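Local coordinates for antibiotic biosynthesis monooxygenase family protein (Shewanella oneidensis, PDB 2BBE), which is of unknown function but belongs to the antibiotic biosynthesis monooxygenase family and may act as an oxidoreductase, at residues G25-L37 / A82-V95. Sequence-based numbering, arbitrary orientation. Where two conformers were deposited one is given.
Sequences GKTEALIAALASL and AIQHYFHQVMPELV
Tyr86 holds its ring carbon CG anti to the backbone N (chi1 168°), and Leu34 sets CG anti to its carbonyl carbon (chi1 -69°). These torsions bring Leu34 CD2 over one face of the Tyr86 ring in a CH-pi contact, 3.9 Å from the centroid and shifted toward the hydroxyl end. Met91 CB, from the helix of Tyr86, lies on the opposite face. Leu30 CD1 comes in at the ring edge, 3.5 Å from Tyr86 OH. The hydroxyl is buried against Leu30 CD1 and Leu34 CD2 and has no hydrogen-bond partner in the model. Leu30 CD1 also touches Val95 CG2 at 3.7 Å. The two helices run nearly antiparallel, at 161°, on one side of the antiparallel sheet of a ferredoxin-like, dimeric alpha-beta barrel fold. Phe20 of strand 8-22 packs edge-to-face with Tyr86 and also touches Leu30 and Leu34. Small Ala33 meets Val90, CB to CG1 at 3.6 Å. Leu94 spreads its two methyls: CD1 lies 3.6 Å from Ala29 O, and CD2 meets Lys26 CD at 3.9 Å. At the other end, Ile83 CD1 packs against one side of Leu37, 3.9 Å from both CD1 and CD2. No hydrogen bond joins the two segments.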
# COMPACT_ATOMS: atom_id res chain seq x y z
N GLY A 25 -21.60 -18.66 15.83
CA GLY A 25 -20.68 -19.02 16.91
C GLY A 25 -19.26 -19.36 16.49
O GLY A 25 -18.43 -19.72 17.33
N LYS A 26 -18.95 -19.22 15.20
CA LYS A 26 -17.63 -19.61 14.70
C LYS A 26 -16.79 -18.42 14.22
O LYS A 26 -15.72 -18.62 13.65
CB LYS A 26 -17.77 -20.61 13.54
CG LYS A 26 -18.45 -21.93 13.90
CD LYS A 26 -17.63 -22.75 14.91
CE LYS A 26 -18.23 -24.13 15.15
NZ LYS A 26 -17.39 -24.96 16.11
N THR A 27 -17.26 -17.20 14.45
CA THR A 27 -16.59 -16.03 13.88
C THR A 27 -15.18 -15.83 14.45
O THR A 27 -14.24 -15.65 13.69
CB THR A 27 -17.41 -14.76 14.05
OG1 THR A 27 -18.73 -14.98 13.54
CG2 THR A 27 -16.76 -13.60 13.29
N GLU A 28 -15.03 -15.86 15.78
CA GLU A 28 -13.70 -15.72 16.38
C GLU A 28 -12.73 -16.81 15.92
O GLU A 28 -11.57 -16.52 15.59
CB GLU A 28 -13.79 -15.70 17.91
CG GLU A 28 -14.56 -14.51 18.43
CD GLU A 28 -13.87 -13.19 18.12
OE1 GLU A 28 -12.62 -13.15 18.08
OE2 GLU A 28 -14.59 -12.19 17.91
N ALA A 29 -13.20 -18.06 15.87
CA ALA A 29 -12.40 -19.18 15.33
C ALA A 29 -12.00 -18.93 13.86
O ALA A 29 -10.87 -19.22 13.46
CB ALA A 29 -13.16 -20.51 15.46
N LEU A 30 -12.91 -18.37 13.07
CA LEU A 30 -12.60 -18.09 11.67
C LEU A 30 -11.54 -17.00 11.52
O LEU A 30 -10.61 -17.15 10.73
CB LEU A 30 -13.85 -17.72 10.88
CG LEU A 30 -13.60 -17.41 9.40
CD1 LEU A 30 -12.98 -18.65 8.66
CD2 LEU A 30 -14.86 -16.92 8.72
N ILE A 31 -11.69 -15.91 12.27
CA ILE A 31 -10.70 -14.82 12.22
C ILE A 31 -9.33 -15.39 12.59
O ILE A 31 -8.35 -15.12 11.91
CB ILE A 31 -11.05 -13.61 13.16
CG1 ILE A 31 -12.41 -12.97 12.79
CG2 ILE A 31 -9.92 -12.53 13.13
CD1 ILE A 31 -13.01 -12.06 13.91
N ALA A 32 -9.27 -16.17 13.67
CA ALA A 32 -8.01 -16.79 14.09
C ALA A 32 -7.37 -17.70 13.02
O ALA A 32 -6.15 -17.62 12.79
CB ALA A 32 -8.18 -17.55 15.41
N ALA A 33 -8.20 -18.52 12.37
CA ALA A 33 -7.75 -19.46 11.34
C ALA A 33 -7.18 -18.70 10.14
O ALA A 33 -6.10 -19.06 9.61
CB ALA A 33 -8.91 -20.36 10.90
N LEU A 34 -7.88 -17.65 9.72
CA LEU A 34 -7.41 -16.82 8.59
C LEU A 34 -6.16 -16.02 8.99
O LEU A 34 -5.21 -15.88 8.21
CB LEU A 34 -8.53 -15.90 8.09
CG LEU A 34 -9.69 -16.64 7.38
CD1 LEU A 34 -10.90 -15.74 7.23
CD2 LEU A 34 -9.26 -17.19 6.00
N ALA A 35 -6.16 -15.47 10.21
CA ALA A 35 -5.01 -14.65 10.63
C ALA A 35 -3.75 -15.49 10.71
O ALA A 35 -2.63 -14.97 10.51
CB ALA A 35 -5.28 -13.93 11.95
N SER A 36 -3.91 -16.78 11.02
CA SER A 36 -2.75 -17.69 11.14
C SER A 36 -1.99 -17.84 9.80
O SER A 36 -0.80 -18.20 9.79
CB SER A 36 -3.18 -19.07 11.67
OG SER A 36 -3.81 -19.79 10.61
N LEU A 37 -2.67 -17.55 8.70
CA LEU A 37 -2.08 -17.66 7.36
C LEU A 37 -1.20 -16.48 6.99
O LEU A 37 -0.41 -16.55 6.03
CB LEU A 37 -3.17 -17.79 6.27
CG LEU A 37 -4.22 -18.90 6.45
CD1 LEU A 37 -5.30 -18.80 5.38
CD2 LEU A 37 -3.55 -20.28 6.48
N ALA A 82 -0.40 -24.71 4.01
CA ALA A 82 -1.31 -24.08 5.00
C ALA A 82 -2.61 -23.56 4.36
O ALA A 82 -3.67 -23.57 4.99
CB ALA A 82 -0.62 -22.94 5.74
N ILE A 83 -2.51 -23.11 3.12
CA ILE A 83 -3.67 -22.60 2.40
C ILE A 83 -4.59 -23.76 2.05
O ILE A 83 -5.79 -23.67 2.26
CB ILE A 83 -3.25 -21.74 1.15
CG1 ILE A 83 -2.24 -20.65 1.56
CG2 ILE A 83 -4.47 -21.18 0.41
CD1 ILE A 83 -2.70 -19.70 2.68
N GLN A 84 -4.02 -24.86 1.53
CA GLN A 84 -4.80 -26.03 1.20
C GLN A 84 -5.42 -26.66 2.47
O GLN A 84 -6.57 -27.12 2.45
CB GLN A 84 -3.98 -27.05 0.39
CG GLN A 84 -3.34 -26.49 -0.91
CD GLN A 84 -4.25 -26.58 -2.16
OE1 GLN A 84 -3.80 -27.01 -3.22
NE2 GLN A 84 -5.50 -26.16 -2.03
N HIS A 85 -4.67 -26.66 3.58
CA HIS A 85 -5.20 -27.15 4.84
C HIS A 85 -6.40 -26.29 5.29
O HIS A 85 -7.43 -26.82 5.74
CB HIS A 85 -4.12 -27.11 5.93
CG HIS A 85 -4.63 -27.52 7.27
ND1 HIS A 85 -4.85 -28.83 7.61
CD2 HIS A 85 -4.99 -26.78 8.35
CE1 HIS A 85 -5.31 -28.90 8.85
NE2 HIS A 85 -5.41 -27.67 9.32
N TYR A 86 -6.26 -24.98 5.21
CA TYR A 86 -7.39 -24.10 5.50
C TYR A 86 -8.63 -24.46 4.64
O TYR A 86 -9.70 -24.71 5.20
CB TYR A 86 -7.03 -22.60 5.36
CG TYR A 86 -8.29 -21.75 5.39
CD1 TYR A 86 -8.97 -21.52 6.61
CD2 TYR A 86 -8.85 -21.27 4.21
CE1 TYR A 86 -10.17 -20.81 6.63
CE2 TYR A 86 -10.05 -20.53 4.22
CZ TYR A 86 -10.70 -20.31 5.44
OH TYR A 86 -11.89 -19.60 5.46
N PHE A 87 -8.49 -24.51 3.31
CA PHE A 87 -9.64 -24.83 2.41
C PHE A 87 -10.25 -26.17 2.73
O PHE A 87 -11.46 -26.28 2.90
CB PHE A 87 -9.26 -24.78 0.90
CG PHE A 87 -10.10 -25.71 -0.01
CD1 PHE A 87 -11.49 -25.78 0.09
CD2 PHE A 87 -9.48 -26.49 -0.99
CE1 PHE A 87 -12.24 -26.62 -0.74
CE2 PHE A 87 -10.22 -27.33 -1.83
CZ PHE A 87 -11.61 -27.39 -1.70
N HIS A 88 -9.40 -27.21 2.80
CA HIS A 88 -9.85 -28.61 2.97
C HIS A 88 -10.33 -29.01 4.34
O HIS A 88 -11.25 -29.81 4.45
CB HIS A 88 -8.70 -29.57 2.69
CG HIS A 88 -8.40 -29.77 1.25
ND1 HIS A 88 -7.72 -30.88 0.79
CD2 HIS A 88 -8.69 -29.01 0.17
CE1 HIS A 88 -7.62 -30.80 -0.53
NE2 HIS A 88 -8.19 -29.67 -0.93
N GLN A 89 -9.64 -28.52 5.38
CA GLN A 89 -9.86 -29.01 6.73
C GLN A 89 -10.54 -28.00 7.65
O GLN A 89 -11.37 -28.38 8.48
CB GLN A 89 -8.56 -29.50 7.35
CG GLN A 89 -7.85 -30.59 6.53
CD GLN A 89 -8.70 -31.83 6.39
OE1 GLN A 89 -9.40 -32.21 7.34
NE2 GLN A 89 -8.64 -32.49 5.22
N VAL A 90 -10.18 -26.72 7.51
CA VAL A 90 -10.65 -25.72 8.47
C VAL A 90 -11.99 -25.14 8.02
O VAL A 90 -12.97 -25.12 8.77
CB VAL A 90 -9.60 -24.60 8.69
CG1 VAL A 90 -10.13 -23.56 9.69
CG2 VAL A 90 -8.28 -25.19 9.18
N MET A 91 -12.03 -24.68 6.79
CA MET A 91 -13.21 -24.04 6.22
C MET A 91 -14.53 -24.82 6.39
O MET A 91 -15.52 -24.21 6.80
CB MET A 91 -12.95 -23.69 4.75
CG MET A 91 -13.57 -22.40 4.28
SD MET A 91 -13.22 -22.14 2.54
CE MET A 91 -14.25 -23.39 1.77
N PRO A 92 -14.56 -26.15 6.13
CA PRO A 92 -15.83 -26.86 6.27
C PRO A 92 -16.41 -26.83 7.68
O PRO A 92 -17.63 -26.99 7.84
CB PRO A 92 -15.48 -28.31 5.91
CG PRO A 92 -14.20 -28.24 5.19
CD PRO A 92 -13.48 -27.07 5.70
N GLU A 93 -15.56 -26.64 8.70
CA GLU A 93 -16.02 -26.63 10.08
C GLU A 93 -16.53 -25.25 10.51
O GLU A 93 -17.40 -25.14 11.36
CB GLU A 93 -14.90 -27.10 11.02
CG GLU A 93 -14.32 -28.48 10.66
CD GLU A 93 -15.36 -29.59 10.63
OE1 GLU A 93 -16.27 -29.60 11.50
OE2 GLU A 93 -15.27 -30.47 9.74
N LEU A 94 -15.97 -24.20 9.90
CA LEU A 94 -16.21 -22.82 10.35
C LEU A 94 -17.08 -21.96 9.45
O LEU A 94 -17.62 -20.95 9.91
CB LEU A 94 -14.86 -22.10 10.53
CG LEU A 94 -13.82 -22.74 11.44
CD1 LEU A 94 -12.65 -21.80 11.69
CD2 LEU A 94 -14.43 -23.14 12.78
N VAL A 95 -17.17 -22.30 8.17
CA VAL A 95 -17.74 -21.38 7.17
C VAL A 95 -19.07 -21.88 6.61
O VAL A 95 -19.18 -23.06 6.23
CB VAL A 95 -16.70 -21.11 6.03
CG1 VAL A 95 -17.31 -20.31 4.89
CG2 VAL A 95 -15.49 -20.37 6.59